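Local coordinates for AlyGC (Glaciecola chathamensis, PDB 5GKD), which cleaves the polysaccharide alginate as a family 6 polysaccharide lyase, probably by beta-elimination, and carries a bound calcium ion, at residues Q108-D112 with V424-P428; H139-K143 with Y170-R174. All coordinates share one frame; numbering follows the deposited sequence.

Interaction 1 of 2, residues Q108-D112 with V424-P428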
loop_
_atom_site.group_PDB
_atom_site.type_symbol
_atom_site.label_atom_id
_atom_site.label_comp_id
_atom_site.label_asym_id
_atom_site.label_seq_id
_atom_site.Cartn_x
_atom_site.Cartn_y
_atom_site.Cartn_z
ATOM N N GLN A 108 38.259 1.018 1.576
ATOM C CA GLN A 108 38.005 2.287 2.234
ATOM C C GLN A 108 36.851 3.034 1.574
ATOM O O GLN A 108 36.930 4.234 1.304
ATOM C CB GLN A 108 39.273 3.151 2.270
ATOM C CG GLN A 108 40.432 2.530 3.057
ATOM C CD GLN A 108 41.484 3.558 3.444
ATOM O OE1 GLN A 108 41.154 4.599 3.978
ATOM N NE2 GLN A 108 42.746 3.262 3.174
ATOM N N VAL A 109 35.763 2.326 1.309
ATOM C CA VAL A 109 34.550 3.035 0.950
ATOM C C VAL A 109 33.442 2.698 1.937
ATOM O O VAL A 109 33.338 1.585 2.466
ATOM C CB VAL A 109 34.095 2.830 -0.516
ATOM C CG1 VAL A 109 35.153 2.208 -1.373
ATOM C CG2 VAL A 109 32.744 2.157 -0.631
ATOM N N VAL A 110 32.630 3.715 2.202
ATOM C CA VAL A 110 31.540 3.673 3.156
ATOM C C VAL A 110 30.236 3.603 2.376
ATOM O O VAL A 110 30.043 4.354 1.413
ATOM C CB VAL A 110 31.552 4.918 4.061
ATOM C CG1 VAL A 110 30.342 4.934 4.961
ATOM C CG2 VAL A 110 32.844 5.017 4.859
ATOM N N ILE A 111 29.334 2.728 2.799
ATOM C CA ILE A 111 27.936 2.804 2.408
ATOM C C ILE A 111 27.123 2.914 3.686
ATOM O O ILE A 111 27.131 1.994 4.512
ATOM C CB ILE A 111 27.489 1.595 1.579
ATOM C CG1 ILE A 111 28.404 1.416 0.360
ATOM C CG2 ILE A 111 26.015 1.770 1.199
ATOM C CD1 ILE A 111 28.011 0.263 -0.557
ATOM N N ASP A 112 26.418 4.031 3.844
ATOM C CA ASP A 112 25.778 4.400 5.106
ATOM C C ASP A 112 24.305 4.681 4.837
ATOM O O ASP A 112 23.949 5.743 4.309
ATOM C CB ASP A 112 26.474 5.615 5.716
ATOM C CG ASP A 112 25.908 6.003 7.054
ATOM O OD1 ASP A 112 24.897 5.423 7.476
ATOM O OD2 ASP A 112 26.472 6.909 7.690
ATOM N N VAL A 424 37.308 2.126 8.247
ATOM C CA VAL A 424 38.145 3.291 7.977
ATOM C C VAL A 424 38.253 4.166 9.225
ATOM O O VAL A 424 37.313 4.292 10.015
ATOM C CB VAL A 424 37.611 4.107 6.776
ATOM C CG1 VAL A 424 37.537 3.236 5.561
ATOM C CG2 VAL A 424 36.249 4.659 7.056
ATOM N N SER A 425 39.425 4.769 9.409
ATOM C CA SER A 425 39.644 5.641 10.556
ATOM C C SER A 425 38.890 6.961 10.446
ATOM O O SER A 425 38.696 7.635 11.456
ATOM C CB SER A 425 41.139 5.916 10.715
ATOM O OG SER A 425 41.626 6.668 9.617
ATOM N N TRP A 426 38.449 7.329 9.246
ATOM C CA TRP A 426 37.929 8.656 8.963
ATOM C C TRP A 426 36.409 8.699 8.908
ATOM O O TRP A 426 35.839 9.728 8.527
ATOM C CB TRP A 426 38.542 9.178 7.659
ATOM C CG TRP A 426 38.515 8.201 6.494
ATOM C CD1 TRP A 426 39.541 7.418 6.060
ATOM C CD2 TRP A 426 37.408 7.937 5.613
ATOM N NE1 TRP A 426 39.138 6.684 4.967
ATOM C CE2 TRP A 426 37.832 6.982 4.684
ATOM C CE3 TRP A 426 36.099 8.427 5.527
ATOM C CZ2 TRP A 426 37.000 6.498 3.682
ATOM C CZ3 TRP A 426 35.268 7.946 4.524
ATOM C CH2 TRP A 426 35.723 7.000 3.614
ATOM N N TYR A 427 35.734 7.610 9.280
ATOM C CA TYR A 427 34.277 7.609 9.321
ATOM C C TYR A 427 33.843 6.922 10.612
ATOM O O TYR A 427 34.257 5.784 10.867
ATOM C CB TYR A 427 33.685 6.897 8.111
ATOM C CG TYR A 427 32.270 7.304 7.782
ATOM C CD1 TYR A 427 32.019 8.398 6.961
ATOM C CD2 TYR A 427 31.191 6.590 8.270
ATOM C CE1 TYR A 427 30.735 8.762 6.649
ATOM C CE2 TYR A 427 29.893 6.963 7.958
ATOM C CZ TYR A 427 29.679 8.047 7.141
ATOM O OH TYR A 427 28.402 8.441 6.812
ATOM N N PRO A 428 33.012 7.571 11.430
ATOM C CA PRO A 428 32.724 7.045 12.770
ATOM C C PRO A 428 31.808 5.836 12.749
ATOM O O PRO A 428 30.949 5.691 11.883
ATOM C CB PRO A 428 32.047 8.229 13.472
ATOM C CG PRO A 428 31.385 8.968 12.338
ATOM C CD PRO A 428 32.380 8.880 11.203
HETATM O O HOH W 1 41.627 4.359 7.421
#
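V110 meets both aromatic side chains of the type I turn V424-Y427, its CG2 methyl lodged between them, a compact example of how a connecting segment is fastened to a beta-helix face. With CG1 anti to the backbone N (chi1 175°), that methyl lies over one face of Y427, 3.8 Å from the ring centroid, in a CH-pi contact. CG2 of V110 approaches W426 CH2 at 3.7 Å. V424 packs through CG2 over the centre of the indole and through CG1 against CA of Q108 at 3.5 Å, while V79 of the neighbouring strand touches the side chains of V110, W426 and Y427. This is the tight part. Toward Q108 and S425 the contact is looser and wetter: W426 NE1 donates to OE1 of Q108 (3.1 Å, 163°), which lies almost in the indole plane, and a water accepts from S425 N at 3.0 Å but donates only weakly to the same OE1. At the far end Y427 OH donates a hydrogen bond to the anti lone pair of D112 OD2, at 2.6 Å, with the carboxylate nearly perpendicular to the ring. A phenylalanine in place of Y427 would keep the ring face under V110 but would probably leave D112 OD2 without its hydroxyl donor. Apolar packing thus supplies the middle, and two side-chain bonds fix its ends, the one to D112 consistent with an ionised carboxylate.

Interaction 2 of 2, residues H139-K143 with Y170-R174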
loop_
_atom_site.group_PDB
_atom_site.type_symbol
_atom_site.label_atom_id
_atom_site.label_comp_id
_atom_site.label_asym_id
_atom_site.label_seq_id
_atom_site.Cartn_x
_atom_site.Cartn_y
_atom_site.Cartn_z
ATOM N N HIS A 139 33.123 -0.108 5.007
ATOM C CA HIS A 139 32.250 0.239 6.133
ATOM C C HIS A 139 30.817 0.286 5.602
ATOM O O HIS A 139 30.428 1.260 4.945
ATOM C CB HIS A 139 32.705 1.568 6.729
ATOM C CG HIS A 139 31.849 2.105 7.834
ATOM N ND1 HIS A 139 32.388 2.618 8.995
ATOM C CD2 HIS A 139 30.509 2.286 7.929
ATOM C CE1 HIS A 139 31.415 3.056 9.775
ATOM N NE2 HIS A 139 30.266 2.875 9.147
ATOM N N LEU A 140 30.043 -0.770 5.878
ATOM C CA LEU A 140 28.676 -0.916 5.396
ATOM C C LEU A 140 27.725 -0.979 6.580
ATOM O O LEU A 140 27.745 -1.950 7.344
ATOM C CB LEU A 140 28.517 -2.175 4.550
ATOM C CG LEU A 140 29.611 -2.354 3.508
ATOM C CD1 LEU A 140 29.400 -3.636 2.726
ATOM C CD2 LEU A 140 29.602 -1.141 2.587
ATOM N N VAL A 141 26.843 0.009 6.693
ATOM C CA VAL A 141 25.944 0.080 7.832
ATOM C C VAL A 141 24.550 0.499 7.380
ATOM O O VAL A 141 24.387 1.350 6.498
ATOM C CB VAL A 141 26.495 1.038 8.910
ATOM C CG1 VAL A 141 26.644 2.446 8.344
ATOM C CG2 VAL A 141 25.621 1.003 10.131
ATOM N N GLY A 142 23.544 -0.121 7.977
ATOM C CA GLY A 142 22.190 0.376 7.884
ATOM C C GLY A 142 21.353 -0.066 6.702
ATOM O O GLY A 142 20.431 0.657 6.334
ATOM N N LYS A 143 21.618 -1.210 6.089
ATOM C CA LYS A 143 20.736 -1.654 5.011
ATOM C C LYS A 143 19.404 -2.109 5.590
ATOM O O LYS A 143 19.366 -3.018 6.421
ATOM C CB LYS A 143 21.375 -2.771 4.193
ATOM C CG LYS A 143 20.550 -3.169 2.974
ATOM C CD LYS A 143 21.343 -4.101 2.056
ATOM C CE LYS A 143 20.729 -4.190 0.639
ATOM N NZ LYS A 143 19.365 -4.814 0.558
ATOM N N TYR A 170 34.127 -3.531 8.166
ATOM C CA TYR A 170 33.175 -3.295 9.243
ATOM C C TYR A 170 31.788 -3.496 8.667
ATOM O O TYR A 170 31.306 -2.673 7.883
ATOM C CB TYR A 170 33.321 -1.902 9.843
ATOM C CG TYR A 170 32.285 -1.570 10.918
ATOM C CD1 TYR A 170 32.221 -2.295 12.105
ATOM C CD2 TYR A 170 31.398 -0.514 10.748
ATOM C CE1 TYR A 170 31.289 -1.986 13.089
ATOM C CE2 TYR A 170 30.470 -0.195 11.711
ATOM C CZ TYR A 170 30.407 -0.939 12.877
ATOM O OH TYR A 170 29.472 -0.613 13.826
ATOM N N PHE A 171 31.164 -4.607 9.030
ATOM C CA PHE A 171 29.752 -4.817 8.748
ATOM C C PHE A 171 28.998 -4.320 9.970
ATOM O O PHE A 171 28.843 -5.042 10.965
ATOM C CB PHE A 171 29.463 -6.279 8.431
ATOM C CG PHE A 171 30.116 -6.767 7.154
ATOM C CD1 PHE A 171 29.612 -6.409 5.920
ATOM C CD2 PHE A 171 31.228 -7.593 7.194
ATOM C CE1 PHE A 171 30.212 -6.857 4.739
ATOM C CE2 PHE A 171 31.827 -8.042 6.009
ATOM C CZ PHE A 171 31.317 -7.668 4.792
ATOM N N GLY A 172 28.548 -3.063 9.899
ATOM C CA GLY A 172 27.857 -2.433 10.987
ATOM C C GLY A 172 26.425 -2.900 11.115
ATOM O O GLY A 172 25.942 -3.746 10.371
ATOM N N PRO A 173 25.731 -2.324 12.086
ATOM C CA PRO A 173 24.366 -2.761 12.414
ATOM C C PRO A 173 23.431 -2.843 11.211
ATOM O O PRO A 173 23.339 -1.926 10.396
ATOM C CB PRO A 173 23.901 -1.699 13.415
ATOM C CG PRO A 173 25.185 -1.300 14.142
ATOM C CD PRO A 173 26.277 -1.373 13.080
ATOM N N ARG A 174 22.735 -3.970 11.105
ATOM C CA ARG A 174 21.698 -4.172 10.106
ATOM C C ARG A 174 20.444 -4.580 10.858
ATOM O O ARG A 174 20.440 -5.635 11.502
ATOM C CB ARG A 174 22.048 -5.240 9.072
ATOM C CG ARG A 174 20.838 -5.531 8.203
ATOM C CD ARG A 174 21.116 -6.301 6.948
ATOM N NE ARG A 174 19.872 -6.409 6.196
ATOM C CZ ARG A 174 19.773 -6.776 4.928
ATOM N NH1 ARG A 174 20.856 -7.091 4.234
ATOM N NH2 ARG A 174 18.576 -6.816 4.357
HETATM O O HOH W 2 26.285 -4.287 7.905
HETATM O O HOH W 3 17.554 -5.202 7.202
#
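H139 and L140 pair in parallel with Y170 and F171 on successive turns of the right-handed parallel beta-helix expected of this pectate-lyase-like family. The backbone bonds form a ladder: L140 N donates to Y170 O (3.0 Å, 168°), and G172 N returns a bond to L140 O. That oxygen also accepts from a water, at 2.8 Å, which donates in addition to G172 O. Past the strands, G142 N donates to P173 O at 3.0 Å. A second water then bridges the two segments, accepting from R174 NE at 2.8 Å and donating to K143 O at 2.9 Å. K143 and R174 run alongside each other, with NZ and NH2 4.4 Å apart; these like charges are probably tolerated because NZ has a salt bridge to D123 and bonds to N145 and G147 O, while R174 NH1 bonds G147 O and T149. Y170 OH, likewise, is taken up by D207. Both H139 and Y170 hold CG anti to the backbone N (chi1 176° in each), which sends the rings out the same way into a T-shaped pair, planes 64° apart, Y170 CD2 standing over the centre of the imidazole, 3.7 Å from H139 CE1.

How the interactions relate
Interactions 1 and 2 lie about 10 Å apart, centre to centre, on the N-terminal beta-helix. Strands 105-112, 134-141 and 170-171 follow one another on successive turns, with 134-141 of interaction 2 directly beside 105-112 of interaction 1: I111 N to H139 O (2.8 Å) and I111 O to V141 N (3.0 Å) are probable hydrogen bonds joining them. H139 also pairs edge-to-face with Y427. Along the chain, interaction 2 is nested within the long span, most of the first beta-helix, that interaction 1 closes: short-range stacking of neighbouring turns inside, and outside it the return of segment 424-428. That segment, between strands 398-400 and 441-444, brings the connection toward the second beta-helix back across the first.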